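Local coordinates for protein hydroxymethyldihydropterin pyrophosphokinase-dihydropteroate synthase, putative (Plasmodium vivax, PDB 5Z79) that probably catalyses two consecutive steps of folate synthesis, pyrophosphorylation of 6-hydroxymethyl-7,8-dihydropterin and condensation of that diphosphate with 4-aminobenzoic acid to give dihydropteroate, at residues 179-184 against 208-213; 12-17 against 166-171. All blocks are in the same frame, centred on the assembly; numbering follows the deposited sequence.

Contact 1: 179-184 against 208-213; sequences VILKYI and IDILFF. With APC (diphosphomethylphosphonic acid adenosyl ester), chain H.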
loop_
_atom_site.group_PDB
_atom_site.type_symbol
_atom_site.label_atom_id
_atom_site.label_comp_id
_atom_site.label_asym_id
_atom_site.label_seq_id
_atom_site.Cartn_x
_atom_site.Cartn_y
_atom_site.Cartn_z
ATOM N N VAL A 179 25.855 -9.558 -44.815
ATOM C CA VAL A 179 25.149 -10.079 -45.985
ATOM C C VAL A 179 24.135 -11.137 -45.547
ATOM O O VAL A 179 23.047 -11.188 -46.068
ATOM C CB VAL A 179 26.153 -10.610 -47.041
ATOM C CG1 VAL A 179 25.437 -11.186 -48.251
ATOM C CG2 VAL A 179 27.063 -9.489 -47.503
ATOM N N ILE A 180 24.490 -11.938 -44.556
ATOM C CA ILE A 180 23.585 -12.944 -43.971
ATOM C C ILE A 180 22.428 -12.329 -43.171
ATOM O O ILE A 180 21.339 -12.876 -43.145
ATOM C CB ILE A 180 24.387 -13.926 -43.086
ATOM C CG1 ILE A 180 25.253 -14.821 -43.961
ATOM C CG2 ILE A 180 23.500 -14.820 -42.236
ATOM C CD1 ILE A 180 26.493 -15.323 -43.253
ATOM N N LEU A 181 22.688 -11.195 -42.523
ATOM C CA LEU A 181 21.660 -10.396 -41.866
ATOM C C LEU A 181 20.734 -9.741 -42.882
ATOM O O LEU A 181 19.537 -9.815 -42.755
ATOM C CB LEU A 181 22.287 -9.354 -40.927
ATOM C CG LEU A 181 23.128 -9.848 -39.740
ATOM C CD1 LEU A 181 23.745 -8.676 -39.028
ATOM C CD2 LEU A 181 22.367 -10.686 -38.730
ATOM N N LYS A 182 21.254 -9.128 -43.919
ATOM C CA LYS A 182 20.348 -8.634 -44.944
ATOM C C LYS A 182 19.447 -9.737 -45.538
ATOM O O LYS A 182 18.239 -9.526 -45.735
ATOM C CB LYS A 182 21.120 -7.961 -46.061
ATOM C CG LYS A 182 21.790 -6.657 -45.635
ATOM C CD LYS A 182 20.796 -5.554 -45.275
ATOM C CE LYS A 182 21.342 -4.574 -44.238
ATOM N NZ LYS A 182 20.838 -4.953 -42.877
ATOM N N TYR A 183 20.050 -10.901 -45.817
ATOM C CA TYR A 183 19.330 -12.086 -46.291
ATOM C C TYR A 183 18.173 -12.439 -45.366
ATOM O O TYR A 183 17.071 -12.620 -45.830
ATOM C CB TYR A 183 20.291 -13.298 -46.432
ATOM C CG TYR A 183 19.721 -14.539 -47.175
ATOM C CD1 TYR A 183 19.321 -14.468 -48.504
ATOM C CD2 TYR A 183 19.604 -15.773 -46.541
ATOM C CE1 TYR A 183 18.811 -15.580 -49.172
ATOM C CE2 TYR A 183 19.091 -16.885 -47.197
ATOM C CZ TYR A 183 18.693 -16.791 -48.519
ATOM O OH TYR A 183 18.187 -17.907 -49.186
ATOM N N ILE A 184 18.448 -12.559 -44.070
ATOM C CA ILE A 184 17.443 -12.873 -43.037
ATOM C C ILE A 184 16.272 -11.873 -43.045
ATOM O O ILE A 184 15.146 -12.259 -43.250
ATOM C CB ILE A 184 18.135 -12.966 -41.653
ATOM C CG1 ILE A 184 18.887 -14.323 -41.556
ATOM C CG2 ILE A 184 17.170 -12.755 -40.507
ATOM C CD1 ILE A 184 20.018 -14.355 -40.540
ATOM N N ILE A 208 18.181 -5.693 -38.215
ATOM C CA ILE A 208 19.255 -6.348 -37.474
ATOM C C ILE A 208 20.623 -5.803 -37.865
ATOM O O ILE A 208 21.111 -6.062 -38.978
ATOM C CB ILE A 208 19.293 -7.871 -37.719
ATOM C CG1 ILE A 208 17.909 -8.520 -37.572
ATOM C CG2 ILE A 208 20.218 -8.538 -36.715
ATOM C CD1 ILE A 208 17.772 -9.831 -38.303
ATOM N N ASP A 209 21.264 -5.095 -36.932
ATOM C CA ASP A 209 22.530 -4.443 -37.189
ATOM C C ASP A 209 23.667 -5.012 -36.314
ATOM O O ASP A 209 23.442 -5.527 -35.231
ATOM C CB ASP A 209 22.358 -2.931 -37.009
ATOM C CG ASP A 209 21.105 -2.336 -37.777
ATOM O OD1 ASP A 209 20.901 -2.588 -39.001
ATOM O OD2 ASP A 209 20.331 -1.548 -37.149
ATOM N N ILE A 210 24.881 -4.978 -36.842
ATOM C CA ILE A 210 26.073 -5.388 -36.132
ATOM C C ILE A 210 26.635 -4.203 -35.439
ATOM O O ILE A 210 27.050 -3.237 -36.072
ATOM C CB ILE A 210 27.199 -5.887 -37.064
ATOM C CG1 ILE A 210 26.695 -6.967 -38.031
ATOM C CG2 ILE A 210 28.376 -6.421 -36.239
ATOM C CD1 ILE A 210 27.319 -6.927 -39.398
ATOM N N LEU A 211 26.673 -4.316 -34.129
ATOM C CA LEU A 211 27.072 -3.257 -33.252
ATOM C C LEU A 211 28.546 -3.389 -33.006
ATOM O O LEU A 211 29.259 -2.414 -33.065
ATOM C CB LEU A 211 26.350 -3.398 -31.931
ATOM C CG LEU A 211 24.830 -3.273 -31.928
ATOM C CD1 LEU A 211 24.349 -3.398 -30.496
ATOM C CD2 LEU A 211 24.365 -1.963 -32.543
ATOM N N PHE A 212 29.000 -4.605 -32.706
ATOM C CA PHE A 212 30.417 -4.900 -32.513
ATOM C C PHE A 212 30.720 -6.193 -33.197
ATOM O O PHE A 212 29.865 -7.070 -33.261
ATOM C CB PHE A 212 30.767 -5.051 -31.039
ATOM C CG PHE A 212 30.755 -3.764 -30.282
ATOM C CD1 PHE A 212 31.706 -2.779 -30.534
ATOM C CD2 PHE A 212 29.812 -3.532 -29.329
ATOM C CE1 PHE A 212 31.718 -1.592 -29.854
ATOM C CE2 PHE A 212 29.805 -2.343 -28.634
ATOM C CZ PHE A 212 30.766 -1.370 -28.894
ATOM N N PHE A 213 31.941 -6.285 -33.723
ATOM C CA PHE A 213 32.480 -7.539 -34.258
ATOM C C PHE A 213 33.902 -7.548 -33.809
ATOM O O PHE A 213 34.696 -6.721 -34.223
ATOM C CB PHE A 213 32.397 -7.583 -35.769
ATOM C CG PHE A 213 32.598 -8.943 -36.357
ATOM C CD1 PHE A 213 33.871 -9.493 -36.479
ATOM C CD2 PHE A 213 31.520 -9.661 -36.860
ATOM C CE1 PHE A 213 34.052 -10.747 -37.062
ATOM C CE2 PHE A 213 31.692 -10.916 -37.435
ATOM C CZ PHE A 213 32.960 -11.464 -37.532
HETATM P PG APC H . 19.691 1.690 -37.934
HETATM O O1G APC H . 18.627 0.997 -37.110
HETATM O O2G APC H . 20.639 0.720 -38.599
HETATM O O3G APC H . 20.404 2.785 -37.172
HETATM P PB APC H . 18.150 1.872 -40.420
HETATM O O1B APC H . 17.099 2.858 -40.853
HETATM O O2B APC H . 17.645 0.502 -40.076
HETATM O O3B APC H . 18.923 2.434 -39.144
HETATM P PA APC H . 19.600 0.078 -42.433
HETATM O O1A APC H . 18.265 -0.343 -42.984
HETATM O O2A APC H . 20.211 -0.851 -41.417
HETATM C C3A APC H . 19.438 1.742 -41.707
HETATM O "O5'" APC H . 20.609 0.214 -43.665
HETATM C "C5'" APC H . 21.188 1.454 -44.150
HETATM C "C4'" APC H . 22.667 1.259 -44.374
HETATM O "O4'" APC H . 23.272 0.828 -43.131
HETATM C "C3'" APC H . 23.065 0.211 -45.427
HETATM O "O3'" APC H . 23.852 0.812 -46.440
HETATM C "C2'" APC H . 23.847 -0.856 -44.646
HETATM O "O2'" APC H . 25.003 -1.324 -45.305
HETATM C "C1'" APC H . 24.284 -0.108 -43.396
HETATM N N9 APC H . 24.441 -0.964 -42.225
HETATM C C8 APC H . 23.511 -1.796 -41.648
HETATM N N7 APC H . 23.957 -2.425 -40.584
HETATM C C5 APC H . 25.262 -1.973 -40.445
HETATM C C6 APC H . 26.274 -2.257 -39.506
HETATM N N6 APC H . 26.128 -3.089 -38.480
HETATM N N1 APC H . 27.459 -1.624 -39.657
HETATM C C2 APC H . 27.599 -0.779 -40.689
HETATM N N3 APC H . 26.730 -0.435 -41.631
HETATM C C4 APC H . 25.566 -1.072 -41.451
#
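Leu181 pushes its forked end between Ile208 and Ile210, helix residue against strand, in the ferredoxin-like alpha/beta fold of the pyrophosphokinase half. Its CD2 touches Ile208 CG2 at 3.6 Å and its CD1 touches Ile210 CG1 at 3.6 Å, so one leucine spans two strand residues that lie on the same face. The helix runs nearly antiparallel to the strand, at 160°, with axes 8.7 Å apart. Ile208 uses both branches: with CG2 anti to the backbone N it meets Leu181, while CG1, chi1 -48°, carries CD1 across to Ile184 CG2, 3.7 Å away. Ile208 lies at about a right angle to both partners. Leu42 and Leu37 of helix 27-42 pack against Leu181 and Ile184, and Met177 and Leu178 meet Ile210, so this apolar cluster extends into the layer of helices covering the sheet.

Farther out, Lys182 leaves the helix pointing away from the strand, but bends at chi2 and chi4 bring NZ back to 4.5 Å from Asp209 OD1. That is too long for a salt bridge; Lys182 NZ also has a long, weak ion pair with Glu185. Asp209 itself points to the other side, where its carboxylate faces the phosphates of the bound ATP analogue. So the strand offers Ile208 and Ile210 to the helix, and Asp209 with the Ile210 backbone carbonyl to the nucleotide. Beyond the aspartate, the adenine amino group N6 donates to Ile210 O, at 2.6 Å and with a bent N-H...O angle of 135°.

Contact 2: 12-17 against 166-171; sequences RNIAVL and VVRTFV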
loop_
_atom_site.group_PDB
_atom_site.type_symbol
_atom_site.label_atom_id
_atom_site.label_comp_id
_atom_site.label_asym_id
_atom_site.label_seq_id
_atom_site.Cartn_x
_atom_site.Cartn_y
_atom_site.Cartn_z
ATOM N N ARG A 12 36.485 -18.872 -32.571
ATOM C CA ARG A 12 35.335 -18.209 -33.071
ATOM C C ARG A 12 35.264 -16.776 -32.807
ATOM O O ARG A 12 35.809 -16.290 -31.872
ATOM C CB ARG A 12 34.137 -18.739 -32.360
ATOM C CG ARG A 12 33.998 -20.214 -32.325
ATOM C CD ARG A 12 33.364 -20.619 -33.611
ATOM N NE ARG A 12 32.481 -21.741 -33.444
ATOM C CZ ARG A 12 32.455 -22.760 -34.271
ATOM N NH1 ARG A 12 33.277 -22.786 -35.290
ATOM N NH2 ARG A 12 31.605 -23.739 -34.079
ATOM N N ASN A 13 34.490 -16.096 -33.599
ATOM C CA ASN A 13 34.384 -14.656 -33.388
ATOM C C ASN A 13 33.141 -14.340 -32.566
ATOM O O ASN A 13 32.189 -15.120 -32.517
ATOM C CB ASN A 13 34.373 -13.907 -34.718
ATOM C CG ASN A 13 35.645 -14.118 -35.515
ATOM O OD1 ASN A 13 36.744 -13.978 -34.998
ATOM N ND2 ASN A 13 35.493 -14.440 -36.789
ATOM N N ILE A 14 33.198 -13.183 -31.908
ATOM C CA ILE A 14 32.175 -12.652 -31.006
ATOM C C ILE A 14 31.569 -11.456 -31.692
ATOM O O ILE A 14 32.280 -10.553 -32.037
ATOM C CB ILE A 14 32.860 -12.149 -29.734
ATOM C CG1 ILE A 14 33.428 -13.346 -28.936
ATOM C CG2 ILE A 14 31.950 -11.242 -28.922
ATOM C CD1 ILE A 14 32.450 -14.450 -28.617
ATOM N N ALA A 15 30.274 -11.455 -31.928
ATOM C CA ALA A 15 29.649 -10.300 -32.521
ATOM C C ALA A 15 28.519 -9.923 -31.628
ATOM O O ALA A 15 28.042 -10.750 -30.880
ATOM C CB ALA A 15 29.132 -10.596 -33.906
ATOM N N VAL A 16 28.120 -8.661 -31.705
ATOM C CA VAL A 16 27.033 -8.124 -30.913
ATOM C C VAL A 16 26.028 -7.492 -31.869
ATOM O O VAL A 16 26.360 -6.679 -32.727
ATOM C CB VAL A 16 27.566 -7.123 -29.887
ATOM C CG1 VAL A 16 26.468 -6.659 -28.958
ATOM C CG2 VAL A 16 28.678 -7.774 -29.086
ATOM N N LEU A 17 24.793 -7.903 -31.752
ATOM C CA LEU A 17 23.841 -7.548 -32.747
ATOM C C LEU A 17 22.734 -6.835 -32.063
ATOM O O LEU A 17 22.535 -7.010 -30.861
ATOM C CB LEU A 17 23.286 -8.811 -33.391
ATOM C CG LEU A 17 24.322 -9.782 -33.902
ATOM C CD1 LEU A 17 23.625 -11.028 -34.343
ATOM C CD2 LEU A 17 25.025 -9.150 -35.057
ATOM N N VAL A 166 24.421 -11.268 -27.840
ATOM C CA VAL A 166 25.826 -11.680 -28.085
ATOM C C VAL A 166 25.885 -13.046 -28.750
ATOM O O VAL A 166 25.333 -13.997 -28.192
ATOM C CB VAL A 166 26.628 -11.851 -26.796
ATOM C CG1 VAL A 166 27.948 -12.546 -27.076
ATOM C CG2 VAL A 166 26.921 -10.516 -26.189
ATOM N N VAL A 167 26.569 -13.125 -29.903
ATOM C CA VAL A 167 26.780 -14.370 -30.666
ATOM C C VAL A 167 28.252 -14.802 -30.782
ATOM O O VAL A 167 29.082 -14.056 -31.287
ATOM C CB VAL A 167 26.309 -14.221 -32.118
ATOM C CG1 VAL A 167 26.222 -15.589 -32.764
ATOM C CG2 VAL A 167 24.989 -13.493 -32.196
ATOM N N ARG A 168 28.563 -16.021 -30.346
ATOM C CA ARG A 168 29.841 -16.706 -30.679
ATOM C C ARG A 168 29.708 -17.256 -32.092
ATOM O O ARG A 168 28.914 -18.150 -32.327
ATOM C CB ARG A 168 30.068 -17.866 -29.716
ATOM C CG ARG A 168 31.480 -18.445 -29.738
ATOM C CD ARG A 168 31.538 -19.792 -28.996
ATOM N NE ARG A 168 30.658 -20.767 -29.643
ATOM C CZ ARG A 168 30.135 -21.851 -29.068
ATOM N NH1 ARG A 168 30.406 -22.149 -27.799
ATOM N NH2 ARG A 168 29.319 -22.641 -29.775
ATOM N N THR A 169 30.441 -16.716 -33.046
ATOM C CA THR A 169 30.053 -16.902 -34.428
ATOM C C THR A 169 31.145 -17.573 -35.231
ATOM O O THR A 169 32.317 -17.412 -34.950
ATOM C CB THR A 169 29.691 -15.559 -35.074
ATOM O OG1 THR A 169 28.928 -15.765 -36.257
ATOM C CG2 THR A 169 30.926 -14.787 -35.418
ATOM N N PHE A 170 30.721 -18.322 -36.243
ATOM C CA PHE A 170 31.605 -18.996 -37.151
ATOM C C PHE A 170 31.684 -18.262 -38.475
ATOM O O PHE A 170 32.205 -18.801 -39.457
ATOM C CB PHE A 170 31.137 -20.426 -37.361
ATOM C CG PHE A 170 29.707 -20.543 -37.704
ATOM C CD1 PHE A 170 29.227 -20.077 -38.908
ATOM C CD2 PHE A 170 28.820 -21.127 -36.813
ATOM C CE1 PHE A 170 27.868 -20.193 -39.225
ATOM C CE2 PHE A 170 27.461 -21.252 -37.112
ATOM C CZ PHE A 170 26.980 -20.787 -38.326
ATOM N N VAL A 171 31.182 -17.030 -38.515
ATOM C CA VAL A 171 31.359 -16.188 -39.692
ATOM C C VAL A 171 32.692 -15.504 -39.560
ATOM O O VAL A 171 33.040 -15.033 -38.487
ATOM C CB VAL A 171 30.286 -15.113 -39.836
ATOM C CG1 VAL A 171 30.525 -14.321 -41.117
ATOM C CG2 VAL A 171 28.907 -15.737 -39.843
HETATM O O HOH W 1 30.269 -20.344 -32.679
#
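Two antiparallel neighbours of the central pyrophosphokinase sheet meet here, strand 13-21 and strand 160-169, with Asn13 opposite Thr169 and Ala15 opposite Val167 as hydrogen-bonded pairs and Ile14-Arg168 and Val16-Val166 as non-hydrogen-bonded ones. Ala15 N donates to Val167 O at 2.9 Å and Val167 N returns a bond to Ala15 O; Asn13 N donates to Thr169 O at 2.9 Å. On the face shared by Asn13, Ala15, Val167 and Thr169, Leu17 CD1 reaches back obliquely to Val167 CG2, 3.5 Å away, and Met177 of helix 174-188 packs over Ala15 and Thr169. Thr169 OG1 stands anti to the backbone N (chi1 -162°), which sends CG2 to 3.6 Å from Asn13 CB and leaves the hydroxyl for Leu42 O.

Past the last pair, the Asn13 amide continues the bonding. Its ND2 donates to Val171 O at 3.0 Å, nearly straight at 161° and with that oxygen almost in the amide plane, while OD1 is held by Asn214.

At the same end, Arg12 beside the Asn13-Thr169 pair meets Arg168, which projects from the opposite face, that of Ile14. Arg12 CB packs on Arg168 CG at 3.7 Å, and the guanidinium planes are turned 51° from each other. Phe170 CB sits over one face of the Arg12 group, toward its rim. A water 3.1 Å from Arg168 NE accepts from that nitrogen and, weakly, from Arg12 NE, and donates to Arg168 O. Arg12 NH2 makes a salt bridge to Glu96, to which Arg168 is more loosely paired. With a water bridging the two NE atoms and Glu96 near both guanidinium groups, the two cations can probably lie close at little electrostatic cost.

From the N terminus, strand 13-21 is laid down first. Contact 2 closes a long loop on it, 148 residues carrying helix 27-42, strand 43-54 and more helices, before strand 160-169 returns alongside. Helix 174-188 follows directly, and contact 1 then closes a short connection of 23 residues, partly unmodelled, to strand 207-213. The two are in series, neither nested nor crossed. Strand 160-169, helix 174-188 and strand 207-213 make a split beta-alpha-beta crossover whose two parallel strands flank 13-21. Strand 207-213 pairs with it at a classic beta bulge, where Leu211 N lies 2.8 Å from Val16 O and Phe212 O equally near Val16 N, both probable hydrogen bonds.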